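Local structure of beta-agarase AgaA (Microbulbifer thermotolerans, 3WZ1) at residues K18-H23 and Y272-I277; K73-S78 and R261-V266; Y146-H151 and G179-D184. The protein cleaves beta-1,4-galactosidic linkages inside agarose chains through this catalytic GH16 domain, releasing mainly neoagarotetraose. All coordinates share one frame; numbering follows the deposited sequence. Where two conformers were deposited one is given.

Contact 1: K18-H23 and Y272-I277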
loop_
_atom_site.group_PDB
_atom_site.type_symbol
_atom_site.label_atom_id
_atom_site.label_comp_id
_atom_site.label_asym_id
_atom_site.label_seq_id
_atom_site.Cartn_x
_atom_site.Cartn_y
_atom_site.Cartn_z
ATOM N N LYS A 18 13.219 -19.751 -14.716
ATOM C CA LYS A 18 13.464 -18.832 -13.610
ATOM C C LYS A 18 12.743 -19.249 -12.330
ATOM O O LYS A 18 11.857 -20.123 -12.344
ATOM C CB LYS A 18 13.052 -17.417 -13.990
ATOM C CG LYS A 18 13.865 -16.832 -15.132
ATOM C CD LYS A 18 13.947 -15.319 -15.029
ATOM C CE LYS A 18 14.683 -14.697 -16.210
ATOM N NZ LYS A 18 13.805 -14.532 -17.380
ATOM N N THR A 19 13.168 -18.611 -11.250
ATOM C CA THR A 19 12.625 -18.829 -9.922
ATOM C C THR A 19 12.578 -17.488 -9.182
ATOM O O THR A 19 13.187 -16.526 -9.611
ATOM C CB THR A 19 13.459 -19.885 -9.184
ATOM O OG1 THR A 19 12.800 -20.281 -7.975
ATOM C CG2 THR A 19 14.869 -19.368 -8.884
ATOM N N TRP A 20 11.821 -17.436 -8.103
ATOM C CA TRP A 20 11.675 -16.221 -7.311
ATOM C C TRP A 20 12.729 -16.167 -6.232
ATOM O O TRP A 20 12.797 -17.066 -5.381
ATOM C CB TRP A 20 10.305 -16.154 -6.664
ATOM C CG TRP A 20 9.184 -16.006 -7.646
ATOM C CD1 TRP A 20 8.238 -16.938 -7.965
ATOM C CD2 TRP A 20 8.898 -14.861 -8.458
ATOM N NE1 TRP A 20 7.381 -16.451 -8.898
ATOM C CE2 TRP A 20 7.751 -15.174 -9.223
ATOM C CE3 TRP A 20 9.479 -13.593 -8.598
ATOM C CZ2 TRP A 20 7.190 -14.280 -10.128
ATOM C CZ3 TRP A 20 8.905 -12.699 -9.490
ATOM C CH2 TRP A 20 7.770 -13.048 -10.239
ATOM N N GLU A 21 13.509 -15.103 -6.236
ATOM C CA GLU A 21 14.534 -14.867 -5.240
ATOM C C GLU A 21 14.093 -13.751 -4.288
ATOM O O GLU A 21 13.714 -12.656 -4.716
ATOM C CB GLU A 21 15.833 -14.479 -5.929
ATOM C CG GLU A 21 17.030 -14.263 -5.020
ATOM C CD GLU A 21 18.312 -14.184 -5.834
ATOM O OE1 GLU A 21 18.848 -15.235 -6.207
ATOM O OE2 GLU A 21 18.748 -13.072 -6.145
ATOM N N LEU A 22 14.169 -14.030 -2.994
ATOM C CA LEU A 22 13.755 -13.060 -1.987
ATOM C C LEU A 22 14.641 -11.839 -1.999
ATOM O O LEU A 22 15.890 -11.951 -1.913
ATOM C CB LEU A 22 13.776 -13.682 -0.592
ATOM C CG LEU A 22 13.166 -12.855 0.554
ATOM C CD1 LEU A 22 11.643 -12.878 0.539
ATOM C CD2 LEU A 22 13.713 -13.404 1.864
ATOM N N HIS A 23 14.021 -10.668 -2.087
ATOM C CA HIS A 23 14.714 -9.396 -2.043
ATOM C C HIS A 23 14.870 -8.984 -0.576
ATOM O O HIS A 23 13.944 -9.159 0.231
ATOM C CB HIS A 23 13.867 -8.373 -2.801
ATOM C CG HIS A 23 14.488 -7.021 -2.911
ATOM N ND1 HIS A 23 14.608 -6.165 -1.841
ATOM C CD2 HIS A 23 15.011 -6.368 -3.970
ATOM C CE1 HIS A 23 15.186 -5.046 -2.232
ATOM N NE2 HIS A 23 15.431 -5.137 -3.526
ATOM N N TYR A 272 9.976 -10.246 -4.354
ATOM C CA TYR A 272 10.790 -11.262 -5.043
ATOM C C TYR A 272 11.170 -10.803 -6.431
ATOM O O TYR A 272 10.367 -10.170 -7.133
ATOM C CB TYR A 272 10.033 -12.602 -5.165
ATOM C CG TYR A 272 9.733 -13.297 -3.852
ATOM C CD1 TYR A 272 8.617 -12.961 -3.114
ATOM C CD2 TYR A 272 10.580 -14.297 -3.340
ATOM C CE1 TYR A 272 8.337 -13.577 -1.911
ATOM C CE2 TYR A 272 10.295 -14.914 -2.135
ATOM C CZ TYR A 272 9.170 -14.554 -1.430
ATOM O OH TYR A 272 8.895 -15.186 -0.217
ATOM N N LYS A 273 12.382 -11.196 -6.833
ATOM C CA LYS A 273 12.909 -10.926 -8.153
ATOM C C LYS A 273 13.004 -12.235 -8.925
ATOM O O LYS A 273 13.427 -13.241 -8.367
ATOM C CB LYS A 273 14.301 -10.327 -8.039
ATOM C CG LYS A 273 14.343 -9.048 -7.233
ATOM C CD LYS A 273 13.712 -7.891 -7.974
ATOM C CE LYS A 273 14.534 -7.419 -9.162
ATOM N NZ LYS A 273 13.909 -6.233 -9.826
ATOM N N PRO A 274 12.614 -12.222 -10.199
ATOM C CA PRO A 274 12.734 -13.444 -10.981
ATOM C C PRO A 274 14.171 -13.568 -11.496
ATOM O O PRO A 274 14.709 -12.618 -12.089
ATOM C CB PRO A 274 11.710 -13.228 -12.098
ATOM C CG PRO A 274 11.726 -11.757 -12.333
ATOM C CD PRO A 274 12.022 -11.122 -10.986
ATOM N N VAL A 275 14.799 -14.716 -11.235
ATOM C CA VAL A 275 16.195 -14.944 -11.571
ATOM C C VAL A 275 16.347 -16.328 -12.191
ATOM O O VAL A 275 15.559 -17.219 -11.920
ATOM C CB VAL A 275 17.113 -14.800 -10.351
ATOM C CG1 VAL A 275 16.955 -13.412 -9.720
ATOM C CG2 VAL A 275 16.847 -15.892 -9.332
ATOM N N PRO A 276 17.330 -16.497 -13.078
ATOM C CA PRO A 276 17.584 -17.827 -13.612
ATOM C C PRO A 276 17.808 -18.887 -12.528
ATOM O O PRO A 276 18.451 -18.630 -11.512
ATOM C CB PRO A 276 18.882 -17.621 -14.400
ATOM C CG PRO A 276 18.861 -16.194 -14.782
ATOM C CD PRO A 276 18.284 -15.506 -13.593
ATOM N N ILE A 277 17.266 -20.074 -12.773
ATOM C CA ILE A 277 17.538 -21.237 -11.954
ATOM C C ILE A 277 19.002 -21.628 -12.126
ATOM O O ILE A 277 19.473 -21.697 -13.262
ATOM C CB ILE A 277 16.613 -22.386 -12.390
ATOM C CG1 ILE A 277 15.179 -22.063 -11.949
ATOM C CG2 ILE A 277 17.044 -23.710 -11.764
ATOM C CD1 ILE A 277 14.109 -22.780 -12.721
#
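W20 brings CE3 and CZ3 of its indole up to Y272 and P274, and this is the close-packed side of the contact between the two ends of the chain. Strands 18-22 and 272-276 run antiparallel near the margin of the beta-jelly roll. The indole atom CE3 of W20 meets CB of Y272 at 3.6 Å, and CZ3 of W20 reaches CD of P274 at 3.8 Å. A chi1 of -66° sets CG of W20 beside the backbone N, and the W20 and Y272 side chains cross at about a right angle; NE1 bonds to A12 O, and Y192 makes an edge-to-face ring contact. On the same face L22 sends CD1 to the phenol, 3.6 Å from Y272 CZ, while the Y272 hydroxyl is held by R270.

The other face, with T19, E21, K273 and V275, is looser and more open to solvent. The branches of V275 lie across the E21 side chain, CG2 at 3.8 Å from E21 OE1, so the carboxylate meets methyl groups here. K273 is kinked at chi2 and chi3 and gives NZ to P101 O. At the far end I277 brings CD1 within 3.5 Å of K18 O.

Between the faces run four backbone bonds, two for T19 with V275 and two for E21 with K273; E21 N to K273 O is 2.8 Å and nearly straight at 171°. With P274 and P276 in the non-hydrogen-bonded positions, neither proline interrupts the pairing. The chemistry implies a seam joined mainly by backbone polarity and sealed by apolar contact on its indole side.

Contact 2: K73-S78 and R261-V266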
loop_
_atom_site.group_PDB
_atom_site.type_symbol
_atom_site.label_atom_id
_atom_site.label_comp_id
_atom_site.label_asym_id
_atom_site.label_seq_id
_atom_site.Cartn_x
_atom_site.Cartn_y
_atom_site.Cartn_z
ATOM N N LYS A 73 3.988 -7.669 14.184
ATOM C CA LYS A 73 3.259 -6.845 13.216
ATOM C C LYS A 73 3.815 -5.438 13.194
ATOM O O LYS A 73 4.165 -4.885 14.240
ATOM C CB LYS A 73 1.782 -6.715 13.615
ATOM C CG LYS A 73 1.042 -8.019 13.894
ATOM C CD LYS A 73 0.743 -8.730 12.614
ATOM C CE LYS A 73 -0.073 -10.000 12.830
ATOM N NZ LYS A 73 0.813 -11.140 13.209
ATOM N N LEU A 74 3.841 -4.854 12.002
ATOM C CA LEU A 74 3.902 -3.401 11.890
ATOM C C LEU A 74 2.515 -2.833 12.144
ATOM O O LEU A 74 1.528 -3.298 11.579
ATOM C CB LEU A 74 4.392 -2.999 10.502
ATOM C CG LEU A 74 4.266 -1.531 10.094
ATOM C CD1 LEU A 74 5.255 -0.656 10.845
ATOM C CD2 LEU A 74 4.504 -1.415 8.607
ATOM N N ALA A 75 2.449 -1.804 12.998
ATOM C CA ALA A 75 1.211 -1.097 13.295
ATOM C C ALA A 75 1.315 0.317 12.777
ATOM O O ALA A 75 2.304 1.012 13.046
ATOM C CB ALA A 75 0.939 -1.069 14.795
ATOM N N ILE A 76 0.306 0.710 12.014
ATOM C CA ILE A 76 0.091 2.062 11.556
ATOM C C ILE A 76 -1.175 2.539 12.251
ATOM O O ILE A 76 -2.282 2.036 11.966
ATOM C CB ILE A 76 -0.103 2.099 10.034
ATOM C CG1 ILE A 76 1.088 1.530 9.271
ATOM C CG2 ILE A 76 -0.475 3.510 9.557
ATOM C CD1 ILE A 76 2.395 2.280 9.473
ATOM N N THR A 77 -1.045 3.527 13.127
ATOM C CA THR A 77 -2.204 3.993 13.885
ATOM C C THR A 77 -2.572 5.440 13.504
ATOM O O THR A 77 -2.029 6.016 12.555
ATOM C CB THR A 77 -2.013 3.729 15.387
ATOM O OG1 THR A 77 -3.267 3.852 16.081
ATOM C CG2 THR A 77 -0.966 4.642 15.981
ATOM N N SER A 78 -3.560 5.965 14.209
ATOM C CA SER A 78 -4.204 7.223 13.882
ATOM C C SER A 78 -4.631 7.912 15.169
ATOM O O SER A 78 -4.881 7.265 16.200
ATOM C CB SER A 78 -5.408 7.005 12.972
ATOM O OG SER A 78 -6.377 6.156 13.563
ATOM N N ARG A 261 -10.391 0.077 16.436
ATOM C CA ARG A 261 -10.676 0.476 15.062
ATOM C C ARG A 261 -9.572 1.262 14.394
ATOM O O ARG A 261 -9.479 1.251 13.170
ATOM C CB ARG A 261 -11.966 1.293 15.027
ATOM C CG ARG A 261 -13.184 0.416 15.242
ATOM C CD ARG A 261 -14.447 1.187 14.950
ATOM N NE ARG A 261 -14.781 2.072 16.052
ATOM C CZ ARG A 261 -15.691 3.030 15.990
ATOM N NH1 ARG A 261 -16.339 3.238 14.853
ATOM N NH2 ARG A 261 -15.929 3.793 17.070
ATOM N N ASN A 262 -8.729 1.920 15.182
ATOM C CA ASN A 262 -7.933 3.020 14.646
ATOM C C ASN A 262 -6.577 2.596 14.102
ATOM O O ASN A 262 -5.756 3.446 13.760
ATOM C CB ASN A 262 -7.784 4.116 15.725
ATOM C CG ASN A 262 -6.947 3.676 16.914
ATOM O OD1 ASN A 262 -6.379 2.589 16.944
ATOM N ND2 ASN A 262 -6.851 4.555 17.916
ATOM N N THR A 263 -6.349 1.290 13.977
ATOM C CA THR A 263 -5.029 0.800 13.624
ATOM C C THR A 263 -5.077 -0.204 12.479
ATOM O O THR A 263 -5.926 -1.105 12.452
ATOM C CB THR A 263 -4.316 0.191 14.851
ATOM O OG1 THR A 263 -4.278 1.176 15.895
ATOM C CG2 THR A 263 -2.903 -0.213 14.526
ATOM N N TYR A 264 -4.121 -0.025 11.567
ATOM C CA TYR A 264 -3.902 -0.869 10.369
ATOM C C TYR A 264 -2.679 -1.705 10.655
ATOM O O TYR A 264 -1.657 -1.168 11.064
ATOM C CB TYR A 264 -3.676 0.073 9.182
ATOM C CG TYR A 264 -3.020 -0.425 7.906
ATOM C CD1 TYR A 264 -3.347 -1.651 7.322
ATOM C CD2 TYR A 264 -2.122 0.378 7.231
ATOM C CE1 TYR A 264 -2.767 -2.047 6.140
ATOM C CE2 TYR A 264 -1.561 -0.005 6.020
ATOM C CZ TYR A 264 -1.862 -1.235 5.490
ATOM O OH TYR A 264 -1.285 -1.623 4.277
ATOM N N TYR A 265 -2.777 -3.024 10.492
ATOM C CA TYR A 265 -1.687 -3.939 10.864
ATOM C C TYR A 265 -1.130 -4.653 9.663
ATOM O O TYR A 265 -1.893 -5.119 8.818
ATOM C CB TYR A 265 -2.157 -5.016 11.862
ATOM C CG TYR A 265 -2.632 -4.471 13.172
ATOM C CD1 TYR A 265 -1.744 -4.174 14.189
ATOM C CD2 TYR A 265 -3.984 -4.264 13.395
ATOM C CE1 TYR A 265 -2.190 -3.680 15.404
ATOM C CE2 TYR A 265 -4.431 -3.752 14.594
ATOM C CZ TYR A 265 -3.534 -3.479 15.590
ATOM O OH TYR A 265 -3.995 -2.947 16.788
ATOM N N VAL A 266 0.190 -4.753 9.607
ATOM C CA VAL A 266 0.868 -5.449 8.515
ATOM C C VAL A 266 1.706 -6.570 9.101
ATOM O O VAL A 266 2.656 -6.333 9.833
ATOM C CB VAL A 266 1.700 -4.453 7.682
ATOM C CG1 VAL A 266 2.513 -5.183 6.608
ATOM C CG2 VAL A 266 0.782 -3.411 7.067
#
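Strands 73-76 and 264-266 run antiparallel, their axes 4.6 Å apart at closest approach and 155° between directions, with paired backbone bonds at L74-V266 and I76-Y264. They are neighbours in the beta-jelly roll of the GH16 domain; Y264 N to I76 O, 2.8 Å and 176°, is almost straight. L74, I76, Y264 and V266 share one buried face, onto which I236 of strand 232-239 packs. There I76 and Y264 lie side by side and point the same way, I76 CB 3.9 Å from Y264 CD2.

On the other face A75 CB touches T263 CG2 at 3.9 Å and Y265 CE1 at 4.1 Å. T263 CG2 also sits over one face of the Y265 ring, toward its rim. K73 turns away at its end, where NZ bonds to D267, a ligand of a sodium ion.

Beyond the I76-Y264 pair the chemistry becomes polar. T77 OG1 lies 2.9 Å from T263 OG1, and T263 OG1 donates to N262 OD1 at 2.7 Å. S78 holds its hydroxyl between backbone N and carbonyl carbon (chi1 59°), which brings OG onto an in-plane lone pair of N262 O at 2.8 Å.

Contact 3: Y146-H151 and G179-D184; sequences YAERLH and GTKWRD
Just past G179, T180 O meets CA of E148 in a CA-H...O contact at 3.5 Å. A water lies within hydrogen-bonding distance of both T180 O and E148 O, with further acceptors competing for its protons, while the T180 hydroxyl turns to D176.

K181 runs beside E148, both side chains pointing the same way, and closes a salt bridge from NZ to OE2 at 3.0 Å. The ammonium reaches the anti side of that oxygen, 16° out of the carboxylate plane; the bend at the end of the lysine (chi4 62°) helps put it there.

W182 fills the centre. Its NE1 makes a weak bond to E148 O at 3.0 Å, and its backbone N a weak, long one to A147 O. L150 covers one indole face: CG stands 3.6 Å from the centroid of the five-membered ring, only 2° off the normal, a CH-pi contact. T180 CG2 lies over the opposite face, toward the rim. R183 N is tied to A147 O through a second water, and its NH1 comes 3.4 Å from A147 CB while bonding to G137 O.

Next to L150, H151 ND1 bonds to OE1 of E134 on strand 128-135, the predicted proton donor. H187 meets the W182 indole edge-to-face. The loop before strand 187-195 thus closes over the turn between helix 144-147 and strand 150-158, with L150 and W182 both packed on V203 of strand 198-203 and L150 also on V189 of strand 187-195.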
loop_
_atom_site.group_PDB
_atom_site.type_symbol
_atom_site.label_atom_id
_atom_site.label_comp_id
_atom_site.label_asym_id
_atom_site.label_seq_id
_atom_site.Cartn_x
_atom_site.Cartn_y
_atom_site.Cartn_z
ATOM N N TYR A 146 -17.788 -0.044 0.200
ATOM C CA TYR A 146 -16.334 0.107 0.270
ATOM C C TYR A 146 -15.671 -0.952 1.139
ATOM O O TYR A 146 -14.555 -1.417 0.858
ATOM C CB TYR A 146 -15.948 1.513 0.743
ATOM C CG TYR A 146 -16.205 2.562 -0.324
ATOM C CD1 TYR A 146 -15.306 2.737 -1.368
ATOM C CD2 TYR A 146 -17.357 3.346 -0.333
ATOM C CE1 TYR A 146 -15.533 3.648 -2.384
ATOM C CE2 TYR A 146 -17.575 4.274 -1.339
ATOM C CZ TYR A 146 -16.659 4.432 -2.356
ATOM O OH TYR A 146 -16.880 5.358 -3.355
ATOM N N ALA A 147 -16.346 -1.369 2.195
ATOM C CA ALA A 147 -15.810 -2.382 3.100
ATOM C C ALA A 147 -15.626 -3.750 2.439
ATOM O O ALA A 147 -14.852 -4.573 2.914
ATOM C CB ALA A 147 -16.695 -2.502 4.324
ATOM N N GLU A 148 -16.340 -3.979 1.346
ATOM C CA GLU A 148 -16.198 -5.220 0.581
ATOM C C GLU A 148 -15.276 -5.108 -0.622
ATOM O O GLU A 148 -15.190 -6.066 -1.418
ATOM C CB GLU A 148 -17.583 -5.746 0.171
ATOM C CG GLU A 148 -18.370 -6.179 1.388
ATOM C CD GLU A 148 -19.800 -6.600 1.121
ATOM O OE1 GLU A 148 -20.205 -6.723 -0.040
ATOM O OE2 GLU A 148 -20.512 -6.811 2.128
ATOM N N ARG A 149 -14.521 -4.012 -0.743
ATOM C CA ARG A 149 -13.746 -3.731 -1.953
ATOM C C ARG A 149 -12.252 -3.477 -1.630
ATOM O O ARG A 149 -11.930 -2.880 -0.608
ATOM C CB ARG A 149 -14.360 -2.519 -2.676
ATOM C CG ARG A 149 -15.878 -2.608 -2.933
ATOM C CD ARG A 149 -16.151 -2.986 -4.361
ATOM N NE ARG A 149 -17.371 -3.714 -4.784
ATOM C CZ ARG A 149 -18.455 -4.127 -4.098
ATOM N NH1 ARG A 149 -18.704 -3.906 -2.812
ATOM N NH2 ARG A 149 -19.345 -4.810 -4.794
ATOM N N LEU A 150 -11.373 -3.897 -2.534
ATOM C CA LEU A 150 -9.947 -3.483 -2.547
ATOM C C LEU A 150 -9.759 -2.645 -3.808
ATOM O O LEU A 150 -10.164 -3.053 -4.899
ATOM C CB LEU A 150 -9.030 -4.700 -2.602
ATOM C CG LEU A 150 -9.101 -5.643 -1.403
ATOM C CD1 LEU A 150 -8.345 -6.948 -1.696
ATOM C CD2 LEU A 150 -8.577 -4.975 -0.125
ATOM N N HIS A 151 -9.168 -1.464 -3.688
ATOM C CA HIS A 151 -8.938 -0.627 -4.844
ATOM C C HIS A 151 -7.614 -1.065 -5.465
ATOM O O HIS A 151 -6.548 -0.928 -4.836
ATOM C CB HIS A 151 -8.883 0.845 -4.440
ATOM C CG HIS A 151 -8.824 1.778 -5.597
ATOM N ND1 HIS A 151 -8.017 2.892 -5.608
ATOM C CD2 HIS A 151 -9.471 1.773 -6.785
ATOM C CE1 HIS A 151 -8.157 3.527 -6.754
ATOM N NE2 HIS A 151 -9.061 2.881 -7.473
ATOM N N GLY A 179 -19.016 -11.618 -0.245
ATOM C CA GLY A 179 -19.349 -10.647 0.803
ATOM C C GLY A 179 -18.246 -10.397 1.833
ATOM O O GLY A 179 -18.513 -9.838 2.883
ATOM N N THR A 180 -17.017 -10.817 1.527
ATOM C CA THR A 180 -15.886 -10.677 2.427
ATOM C C THR A 180 -15.628 -9.203 2.696
ATOM O O THR A 180 -15.535 -8.409 1.771
ATOM C CB THR A 180 -14.616 -11.290 1.807
ATOM O OG1 THR A 180 -14.807 -12.713 1.675
ATOM C CG2 THR A 180 -13.406 -11.050 2.674
ATOM N N LYS A 181 -15.538 -8.869 3.965
ATOM C CA LYS A 181 -15.138 -7.529 4.395
ATOM C C LYS A 181 -13.678 -7.661 4.752
ATOM O O LYS A 181 -13.306 -8.304 5.730
ATOM C CB LYS A 181 -15.987 -7.071 5.564
ATOM C CG LYS A 181 -17.454 -6.872 5.182
ATOM C CD LYS A 181 -18.351 -7.077 6.375
ATOM C CE LYS A 181 -19.793 -6.729 6.050
ATOM N NZ LYS A 181 -20.311 -7.618 4.983
ATOM N N TRP A 182 -12.838 -7.041 3.923
ATOM C CA TRP A 182 -11.399 -7.247 4.000
ATOM C C TRP A 182 -10.833 -6.878 5.374
ATOM O O TRP A 182 -9.916 -7.533 5.852
ATOM C CB TRP A 182 -10.692 -6.487 2.864
ATOM C CG TRP A 182 -11.257 -6.876 1.527
ATOM C CD1 TRP A 182 -12.161 -6.196 0.799
ATOM C CD2 TRP A 182 -11.019 -8.106 0.824
ATOM N NE1 TRP A 182 -12.489 -6.891 -0.341
ATOM C CE2 TRP A 182 -11.809 -8.080 -0.339
ATOM C CE3 TRP A 182 -10.218 -9.224 1.074
ATOM C CZ2 TRP A 182 -11.814 -9.129 -1.264
ATOM C CZ3 TRP A 182 -10.208 -10.247 0.162
ATOM C CH2 TRP A 182 -11.012 -10.209 -0.987
ATOM N N ARG A 183 -11.411 -5.865 6.019
ATOM C CA ARG A 183 -10.988 -5.455 7.366
ATOM C C ARG A 183 -11.091 -6.541 8.454
ATOM O O ARG A 183 -10.451 -6.429 9.512
ATOM C CB ARG A 183 -11.790 -4.230 7.838
ATOM C CG ARG A 183 -13.284 -4.551 7.935
ATOM C CD ARG A 183 -14.007 -3.919 9.091
ATOM N NE ARG A 183 -15.349 -4.521 9.138
ATOM C CZ ARG A 183 -16.413 -4.128 8.437
ATOM N NH1 ARG A 183 -16.368 -3.113 7.603
ATOM N NH2 ARG A 183 -17.570 -4.778 8.593
ATOM N N ASP A 184 -11.872 -7.594 8.209
ATOM C CA ASP A 184 -12.117 -8.580 9.255
ATOM C C ASP A 184 -10.998 -9.588 9.508
ATOM O O ASP A 184 -11.067 -10.340 10.483
ATOM C CB ASP A 184 -13.399 -9.356 8.952
ATOM C CG ASP A 184 -14.652 -8.530 9.155
ATOM O OD1 ASP A 184 -14.586 -7.476 9.804
ATOM O OD2 ASP A 184 -15.719 -8.968 8.661
HETATM O O HOH W 1 -12.867 -3.930 4.530
HETATM O O HOH W 2 -15.579 -8.739 -1.135
#

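In the fold
Contacts 1 and 2 share the strand 264-276: its start pairs with 73-78 inside the domain, its end with 18-23 at the surface, the centres about 30 Å apart. Both rest on antiparallel backbone bonding, but contact 2 is mostly buried, with one face against apolar neighbours, and finishes in hydroxyl bonds around N262, whereas contact 1 relies on one indole-lined face and leaves much of the other to solvent. Contact 3, partly buried, is nested in sequence within both and pairs no strands; a water bridge, a salt bridge and a tryptophan hold its loop. Its centre lies about 17 Å from that of contact 2, and both come near the predicted proton donor E134, unlike contact 1.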